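Long-range contacts in type-2 ice-structuring protein (Brachyopsis rostratus, PDB 2ZIB), which binds to ice crystals and inhibits their growth, protecting fish blood from freezing in subzero sea water: residues G18-Y23 / I127-A132; R89-T94 / K113-L118. All coordinates share one frame; numbering follows the deposited sequence.

Both contacts lie in a single C-type lectin domain. From the N terminus, the chain first enters residues 18-23, at the start of strand 20-26. It then runs through helices 31-40 and 51-60 and strand 65-67 to the long loop that holds residues 89-94. Strand 104-107 follows, and residues 113-118 come back to that loop and close contact 2. Strand 124-131 then returns to strand 20-26, and residues 127-132 close contact 1. Contact 2 is therefore nested inside the loop closed by contact 1. The two centres are about 22 Å apart, on opposite sides of the chain's centre. Contact 1 joins parts near the two chain ends; contact 2 ties the long loop to the same sheet.

Contact 1: G18-Y23 / I127-A132; sequences GQRCFY and ICAKAA
Cys-21 with Lys-130 and Tyr-23 with Cys-128 are hydrogen-bonded pairs between antiparallel strands 20-26 and 124-131, here residues 20-23 and 127-131. This pairing of strands near the two ends of the chain closes the overall loop of the C-type lectin fold. Four backbone bonds link these pairs, and a fifth, from Ala-132 N to Gln-19 O at 3.0 Å, extends the pairing past the strand. Cys-21 N donates to Lys-130 O at 2.8 Å. In the non-hydrogen-bonded pair between them, Ala-129 CB lies 3.8 Å from Phe-22 CE2 and 3.5 Å from Arg-20 NH2. A bend at Arg-20 chi3 (73°) sets its guanidinium beside Ala-129, with Phe-22 CZ above one face; a salt bridge to Glu-53 takes its charge. Ile-127 CD1 meets Phe-22 CB at 4.2 Å, and Ile-57 of helix 51-60 touches both. On the face of Cys-21 and Tyr-23, Tyr-23 CB packs on Cys-128 CB at 4.0 Å. Tyr-23 CG stands anti to its backbone N (chi1 -176°), and the ring leads away to Trp-14, which also makes a cation-pi contact with Lys-130. Lys-130 NZ is hydrogen-bonded to Lys-41 O. Cys-21 SG touches Ala-132 CB at 3.6 Å. Disulfides Cys-10 to Cys-21 and Cys-38 to Cys-128 start from this face. Backbone bonds thus join the strands, while disulfides tie each to a different part of the chain.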
ATOM      1  N   GLY A  18     -12.380   5.298   8.150  1.00 14.61           N
ATOM      2  CA  GLY A  18     -13.077   4.114   8.603  1.00 15.43           C
ATOM      3  C   GLY A  18     -12.508   3.606   9.909  1.00 14.03           C
ATOM      4  O   GLY A  18     -12.445   4.368  10.918  1.00 15.91           O
ATOM      5  N   GLN A  19     -12.092   2.343   9.909  1.00 14.21           N
ATOM      6  CA  GLN A  19     -11.544   1.709  11.114  1.00 13.51           C
ATOM      7  C   GLN A  19      -9.997   1.675  11.078  1.00 11.76           C
ATOM      8  O   GLN A  19      -9.380   0.945  11.873  1.00 11.74           O
ATOM      9  CB  GLN A  19     -12.066   0.275  11.177  1.00 16.46           C
ATOM     10  CG  GLN A  19     -13.610   0.157  11.234  1.00 21.92           C
ATOM     11  CD  GLN A  19     -14.109   0.812  12.477  1.00 27.39           C
ATOM     12  OE1 GLN A  19     -14.784   1.849  12.408  1.00 31.85           O
ATOM     13  NE2 GLN A  19     -13.739   0.251  13.639  1.00 29.98           N
ATOM     14  N   ARG A  20      -9.376   2.380  10.120  1.00 10.41           N
ATOM     15  CA  ARG A  20      -7.919   2.285   9.908  1.00  9.61           C
ATOM     16  C   ARG A  20      -7.246   3.642   9.988  1.00  9.60           C
ATOM     17  O   ARG A  20      -7.870   4.685   9.721  1.00 10.51           O
ATOM     18  CB  ARG A  20      -7.669   1.619   8.542  1.00 10.76           C
ATOM     19  CG  ARG A  20      -8.285   0.218   8.421  1.00 11.71           C
ATOM     20  CD  ARG A  20      -8.181  -0.306   6.998  1.00 12.58           C
ATOM     21  NE  ARG A  20      -6.813  -0.690   6.684  1.00 12.93           N
ATOM     22  CZ  ARG A  20      -6.394  -0.933   5.429  1.00 12.52           C
ATOM     23  NH1 ARG A  20      -7.174  -0.694   4.382  1.00 12.07           N
ATOM     24  NH2 ARG A  20      -5.141  -1.353   5.245  1.00 14.13           N
ATOM     25  N   CYS A  21      -5.943   3.589  10.295  1.00  8.63           N
ATOM     26  CA  CYS A  21      -5.078   4.768  10.324  1.00  9.07           C
ATOM     27  C   CYS A  21      -3.993   4.616   9.282  1.00  8.45           C
ATOM     28  O   CYS A  21      -3.470   3.504   9.090  1.00  8.76           O
ATOM     29  CB  CYS A  21      -4.409   4.905  11.709  1.00  9.91           C
ATOM     30  SG  CYS A  21      -5.584   5.204  13.017  1.00 10.17           S
ATOM     31  N   PHE A  22      -3.686   5.725   8.601  1.00  7.93           N
ATOM     32  CA  PHE A  22      -2.751   5.719   7.468  1.00  8.12           C
ATOM     33  C   PHE A  22      -1.603   6.675   7.733  1.00  8.34           C
ATOM     34  O   PHE A  22      -1.786   7.751   8.301  1.00  9.05           O
ATOM     35  CB  PHE A  22      -3.502   6.095   6.191  1.00  9.46           C
ATOM     36  CG  PHE A  22      -4.519   5.063   5.804  1.00  9.07           C
ATOM     37  CD1 PHE A  22      -5.806   5.070   6.376  1.00 10.31           C
ATOM     38  CD2 PHE A  22      -4.191   4.037   4.918  1.00  9.81           C
ATOM     39  CE1 PHE A  22      -6.732   4.097   6.049  1.00 11.10           C
ATOM     40  CE2 PHE A  22      -5.129   3.026   4.582  1.00 10.36           C
ATOM     41  CZ  PHE A  22      -6.403   3.074   5.141  1.00 10.46           C
ATOM     42  N   TYR A  23      -0.421   6.282   7.299  1.00  7.65           N
ATOM     43  CA  TYR A  23       0.793   7.094   7.421  1.00  8.27           C
ATOM     44  C   TYR A  23       1.466   7.277   6.085  1.00  7.80           C
ATOM     45  O   TYR A  23       1.814   6.297   5.442  1.00  8.91           O
ATOM     46  CB  TYR A  23       1.761   6.402   8.389  1.00  9.24           C
ATOM     47  CG  TYR A  23       2.990   7.262   8.622  1.00  9.38           C
ATOM     48  CD1 TYR A  23       2.906   8.360   9.455  1.00 13.20           C
ATOM     49  CD2 TYR A  23       4.188   7.008   7.984  1.00 10.16           C
ATOM     50  CE1 TYR A  23       4.007   9.185   9.662  1.00 15.11           C
ATOM     51  CE2 TYR A  23       5.325   7.819   8.155  1.00 11.38           C
ATOM     52  CZ  TYR A  23       5.202   8.919   8.987  1.00 13.30           C
ATOM     53  OH  TYR A  23       6.271   9.755   9.196  1.00 19.29           O
ATOM     54  N   ILE A 127       3.024   4.222   1.814  1.00  6.53           N
ATOM     55  CA  ILE A 127       1.907   4.461   2.736  1.00  6.36           C
ATOM     56  C   ILE A 127       1.714   3.248   3.614  1.00  5.46           C
ATOM     57  O   ILE A 127       1.650   2.094   3.123  1.00  6.46           O
ATOM     58  CB  ILE A 127       0.619   4.894   2.019  1.00  8.57           C
ATOM     59  CG1 ILE A 127      -0.485   5.271   3.002  1.00 12.68           C
ATOM     60  CG2 ILE A 127       0.229   3.934   1.006  1.00 10.73           C
ATOM     61  CD1 ILE A 127      -0.993   6.730   2.832  1.00 18.54           C
ATOM     62  N   CYS A 128       1.679   3.506   4.936  1.00  6.65           N
ATOM     63  CA  CYS A 128       1.423   2.439   5.911  1.00  6.29           C
ATOM     64  C   CYS A 128      -0.003   2.508   6.408  1.00  7.28           C
ATOM     65  O   CYS A 128      -0.638   3.568   6.352  1.00  7.68           O
ATOM     66  CB  CYS A 128       2.320   2.602   7.156  1.00  7.15           C
ATOM     67  SG  CYS A 128       4.109   2.767   6.829  1.00  7.72           S
ATOM     68  N   ALA A 129      -0.488   1.387   6.951  1.00  6.60           N
ATOM     69  CA  ALA A 129      -1.783   1.362   7.622  1.00  6.82           C
ATOM     70  C   ALA A 129      -1.712   0.483   8.859  1.00  6.88           C
ATOM     71  O   ALA A 129      -0.878  -0.432   8.945  1.00  7.59           O
ATOM     72  CB  ALA A 129      -2.861   0.851   6.673  1.00  8.08           C
ATOM     73  N   LYS A 130      -2.632   0.753   9.791  1.00  7.32           N
ATOM     74  CA  LYS A 130      -2.829  -0.119  10.961  1.00  7.33           C
ATOM     75  C   LYS A 130      -4.215   0.206  11.527  1.00  7.97           C
ATOM     76  O   LYS A 130      -4.849   1.207  11.144  1.00  9.16           O
ATOM     77  CB  LYS A 130      -1.761   0.075  12.047  1.00  8.06           C
ATOM     78  CG  LYS A 130      -1.648   1.507  12.635  1.00  7.60           C
ATOM     79  CD  LYS A 130      -0.390   1.616  13.494  1.00  8.16           C
ATOM     80  CE  LYS A 130      -0.199   3.005  14.043  1.00  8.22           C
ATOM     81  NZ  LYS A 130       1.099   3.085  14.814  1.00  8.10           N
ATOM     82  N   ALA A 131      -4.707  -0.648  12.426  1.00  9.03           N
ATOM     83  CA  ALA A 131      -6.022  -0.409  13.023  1.00  8.78           C
ATOM     84  C   ALA A 131      -6.055   0.883  13.819  1.00  9.56           C
ATOM     85  O   ALA A 131      -5.075   1.260  14.497  1.00  9.73           O
ATOM     86  CB  ALA A 131      -6.359  -1.552  13.924  1.00 11.60           C
ATOM     87  N   ALA A 132      -7.188   1.582  13.744  1.00  9.44           N
ATOM     88  CA  ALA A 132      -7.421   2.743  14.582  1.00  9.30           C
ATOM     89  C   ALA A 132      -7.602   2.352  16.062  1.00  9.83           C
ATOM     90  O   ALA A 132      -7.830   1.179  16.417  1.00 11.59           O
ATOM     91  CB  ALA A 132      -8.611   3.526  14.062  1.00 11.50           C
TER

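Contact 2: R89-T94 / K113-L118; sequences RTWCPT and KCWDDL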
ATOM      1  N   ARG A  89      -9.035  -5.151  -6.722  1.00 11.33           N
ATOM      2  CA  ARG A  89      -7.880  -4.808  -7.553  1.00 11.73           C
ATOM      3  C   ARG A  89      -8.195  -3.645  -8.445  1.00 11.39           C
ATOM      4  O   ARG A  89      -9.302  -3.507  -8.957  1.00 12.12           O
ATOM      5  CB  ARG A  89      -7.482  -6.001  -8.444  1.00 14.44           C
ATOM      6  CG  ARG A  89      -7.130  -7.263  -7.650  1.00 17.82           C
ATOM      7  CD  ARG A  89      -7.237  -8.546  -8.457  1.00 24.71           C
ATOM      8  NE  ARG A  89      -8.607  -8.990  -8.626  1.00 29.79           N
ATOM      9  CZ  ARG A  89      -8.970  -9.952  -9.482  1.00 33.29           C
ATOM     10  NH1 ARG A  89      -8.053 -10.567 -10.225  1.00 33.87           N
ATOM     11  NH2 ARG A  89     -10.250 -10.315  -9.590  1.00 35.26           N
ATOM     12  N   THR A  90      -7.188  -2.799  -8.666  1.00 10.38           N
ATOM     13  CA  THR A  90      -7.329  -1.718  -9.660  1.00  9.77           C
ATOM     14  C   THR A  90      -5.999  -1.529 -10.398  1.00  8.62           C
ATOM     15  O   THR A  90      -5.374  -0.455 -10.399  1.00  9.33           O
ATOM     16  CB  THR A  90      -7.931  -0.447  -9.018  1.00  9.51           C
ATOM     17  OG1 THR A  90      -8.164   0.527 -10.033  1.00 11.80           O
ATOM     18  CG2 THR A  90      -7.063   0.175  -7.900  1.00 11.46           C
ATOM     19  N   TRP A  91      -5.579  -2.610 -11.046  1.00  8.34           N
ATOM     20  CA  TRP A  91      -4.386  -2.590 -11.864  1.00  8.34           C
ATOM     21  C   TRP A  91      -4.546  -1.638 -13.061  1.00  8.36           C
ATOM     22  O   TRP A  91      -5.653  -1.490 -13.643  1.00  9.93           O
ATOM     23  CB  TRP A  91      -4.099  -3.977 -12.419  1.00  9.77           C
ATOM     24  CG  TRP A  91      -3.759  -4.988 -11.364  1.00  8.91           C
ATOM     25  CD1 TRP A  91      -4.542  -6.048 -10.948  1.00 10.79           C
ATOM     26  CD2 TRP A  91      -2.512  -5.096 -10.650  1.00  8.39           C
ATOM     27  NE1 TRP A  91      -3.862  -6.768  -9.989  1.00 10.29           N
ATOM     28  CE2 TRP A  91      -2.603  -6.232  -9.813  1.00  8.60           C
ATOM     29  CE3 TRP A  91      -1.312  -4.367 -10.672  1.00  7.66           C
ATOM     30  CZ2 TRP A  91      -1.566  -6.636  -8.956  1.00  9.16           C
ATOM     31  CZ3 TRP A  91      -0.267  -4.766  -9.826  1.00  7.59           C
ATOM     32  CH2 TRP A  91      -0.412  -5.893  -8.965  1.00  8.18           C
ATOM     33  N   CYS A  92      -3.460  -0.965 -13.430  1.00  8.34           N
ATOM     34  CA  CYS A  92      -3.440  -0.190 -14.684  1.00  9.11           C
ATOM     35  C   CYS A  92      -3.726  -1.107 -15.883  1.00  9.04           C
ATOM     36  O   CYS A  92      -3.533  -2.314 -15.811  1.00 10.01           O
ATOM     37  CB  CYS A  92      -2.060   0.425 -14.866  1.00  8.27           C
ATOM     38  SG  CYS A  92      -1.574   1.550 -13.545  1.00  8.63           S
ATOM     39  N   PRO A  93      -4.126  -0.535 -17.021  1.00 10.92           N
ATOM     40  CA  PRO A  93      -4.367  -1.359 -18.207  1.00 12.45           C
ATOM     41  C   PRO A  93      -3.166  -2.213 -18.535  1.00 12.48           C
ATOM     42  O   PRO A  93      -2.046  -1.744 -18.516  1.00 13.41           O
ATOM     43  CB  PRO A  93      -4.607  -0.321 -19.334  1.00 13.48           C
ATOM     44  CG  PRO A  93      -5.109   0.869 -18.632  1.00 14.39           C
ATOM     45  CD  PRO A  93      -4.391   0.899 -17.274  1.00 12.18           C
ATOM     46  N   THR A  94      -3.462  -3.472 -18.883  1.00 12.83           N
ATOM     47  CA  THR A  94      -2.495  -4.523 -19.257  1.00 15.20           C
ATOM     48  C   THR A  94      -1.635  -5.040 -18.102  1.00 13.88           C
ATOM     49  O   THR A  94      -0.768  -5.870 -18.312  1.00 17.84           O
ATOM     50  CB  THR A  94      -1.585  -4.124 -20.446  1.00 16.66           C
ATOM     51  OG1 THR A  94      -0.509  -3.293 -19.981  1.00 20.39           O
ATOM     52  CG2 THR A  94      -2.333  -3.297 -21.491  1.00 18.27           C
ATOM     53  N   LYS A 113      -4.003   6.641  -9.810  1.00  8.11           N
ATOM     54  CA  LYS A 113      -3.150   5.795  -8.919  1.00  6.82           C
ATOM     55  C   LYS A 113      -3.358   4.315  -9.187  1.00  6.92           C
ATOM     56  O   LYS A 113      -3.180   3.475  -8.300  1.00  6.68           O
ATOM     57  CB  LYS A 113      -3.439   6.168  -7.450  1.00  8.25           C
ATOM     58  CG  LYS A 113      -2.962   7.541  -7.104  1.00  8.69           C
ATOM     59  CD  LYS A 113      -1.489   7.472  -6.622  1.00 13.82           C
ATOM     60  CE  LYS A 113      -0.705   8.784  -6.868  1.00 13.97           C
ATOM     61  NZ  LYS A 113      -0.504   9.035  -8.381  1.00 11.41           N
ATOM     62  N   CYS A 114      -3.672   3.964 -10.437  1.00  7.08           N
ATOM     63  CA  CYS A 114      -3.799   2.559 -10.761  1.00  7.00           C
ATOM     64  C   CYS A 114      -2.512   1.812 -10.428  1.00  6.80           C
ATOM     65  O   CYS A 114      -1.391   2.379 -10.454  1.00  7.07           O
ATOM     66  CB  CYS A 114      -4.222   2.368 -12.227  1.00  8.11           C
ATOM     67  SG  CYS A 114      -3.065   2.983 -13.496  1.00  8.97           S
ATOM     68  N   TRP A 115      -2.655   0.512 -10.142  1.00  6.94           N
ATOM     69  CA  TRP A 115      -1.525  -0.263  -9.633  1.00  6.45           C
ATOM     70  C   TRP A 115      -0.658  -0.877 -10.736  1.00  5.78           C
ATOM     71  O   TRP A 115      -1.150  -1.204 -11.821  1.00  6.80           O
ATOM     72  CB  TRP A 115      -2.021  -1.414  -8.763  1.00  7.14           C
ATOM     73  CG  TRP A 115      -2.940  -1.008  -7.649  1.00  6.53           C
ATOM     74  CD1 TRP A 115      -3.244   0.253  -7.166  1.00  7.57           C
ATOM     75  CD2 TRP A 115      -3.738  -1.915  -6.907  1.00  7.68           C
ATOM     76  NE1 TRP A 115      -4.163   0.163  -6.131  1.00  7.68           N
ATOM     77  CE2 TRP A 115      -4.494  -1.156  -5.970  1.00  7.68           C
ATOM     78  CE3 TRP A 115      -3.900  -3.324  -6.934  1.00  8.08           C
ATOM     79  CZ2 TRP A 115      -5.400  -1.757  -5.055  1.00  9.89           C
ATOM     80  CZ3 TRP A 115      -4.799  -3.926  -6.004  1.00  9.82           C
ATOM     81  CH2 TRP A 115      -5.535  -3.126  -5.090  1.00  9.66           C
ATOM     82  N   ASP A 116       0.624  -1.063 -10.444  1.00  6.41           N
ATOM     83  CA  ASP A 116       1.533  -1.740 -11.346  1.00  6.53           C
ATOM     84  C   ASP A 116       2.545  -2.497 -10.515  1.00  6.30           C
ATOM     85  O   ASP A 116       2.771  -2.152  -9.342  1.00  7.03           O
ATOM     86  CB  ASP A 116       2.182  -0.722 -12.290  1.00  6.99           C
ATOM     87  CG  ASP A 116       2.847  -1.321 -13.510  1.00  8.18           C
ATOM     88  OD1 ASP A 116       2.766  -2.539 -13.769  1.00  8.82           O
ATOM     89  OD2 ASP A 116       3.437  -0.525 -14.278  1.00 10.29           O
ATOM     90  N   ASP A 117       3.154  -3.511 -11.136  1.00  6.10           N
ATOM     91  CA  ASP A 117       4.166  -4.327 -10.468  1.00  6.85           C
ATOM     92  C   ASP A 117       5.537  -3.975 -11.007  1.00  6.44           C
ATOM     93  O   ASP A 117       5.790  -4.052 -12.208  1.00  7.84           O
ATOM     94  CB  ASP A 117       3.817  -5.839 -10.571  1.00  8.22           C
ATOM     95  CG  ASP A 117       3.534  -6.385 -11.960  1.00  8.88           C
ATOM     96  OD1 ASP A 117       3.150  -5.693 -12.932  1.00  9.55           O
ATOM     97  OD2 ASP A 117       3.611  -7.636 -12.073  1.00  9.37           O
ATOM     98  N   LEU A 118       6.386  -3.497 -10.102  1.00  6.48           N
ATOM     99  CA  LEU A 118       7.701  -2.925 -10.443  1.00  7.01           C
ATOM    100  C   LEU A 118       8.787  -3.706  -9.696  1.00  6.67           C
ATOM    101  O   LEU A 118       8.484  -4.437  -8.734  1.00  6.75           O
ATOM    102  CB  LEU A 118       7.759  -1.456  -9.975  1.00  8.65           C
ATOM    103  CG  LEU A 118       7.236  -0.408 -10.946  1.00  9.78           C
ATOM    104  CD1 LEU A 118       8.114  -0.236 -12.147  1.00 12.12           C
ATOM    105  CD2 LEU A 118       5.768  -0.596 -11.408  1.00 10.74           C
TER
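Trp-91 and Trp-115 form a single backbone bridge where the loop 89-94 runs roughly at right angles to strand 115-118. Trp-115 N donates to Thr-90 O at 2.9 Å, and Cys-92 N donates to Trp-115 O at 2.8 Å. Beside the second bond, Cys-92 SG and Cys-114 SG are joined at 2.1 Å, with a disulfide torsion of 94°. Cys-114 CB points toward the loop, and its SG, between backbone N and carbonyl carbon (chi1 62°), completes the bond. One face of the Trp-115 indole is covered by Arg-89 and Thr-90. Thr-90 CG2 sits over it, 3.6 Å from the centroid of the five-membered ring, in a CH-pi contact. Arg-89 CA reaches Trp-115 CZ3 at 3.6 Å. The two tryptophans make an edge-to-face pair: the edge of Trp-115 points at the face of Trp-91, with planes at 81°. Trp-91 CE3 also packs on Trp-115 CB at 3.6 Å, and the edge of its ring meets the backbone of Asp-116. Disulfide, bridge and tryptophan pair thus fasten the long-loop region of the C-type lectin fold to strand 115-118. Trp-115 NE1 is hydrogen-bonded to Gln-54 OE1 of helix 51-60. Asp-117 accepts backbone N-H groups of Asn-97 and Asp-98, which ties the strand to a later part of the loop. Both tryptophans touch Met-105 of the adjacent strand 104-107, and Trp-115 also reaches Ile-67 of strand 65-67.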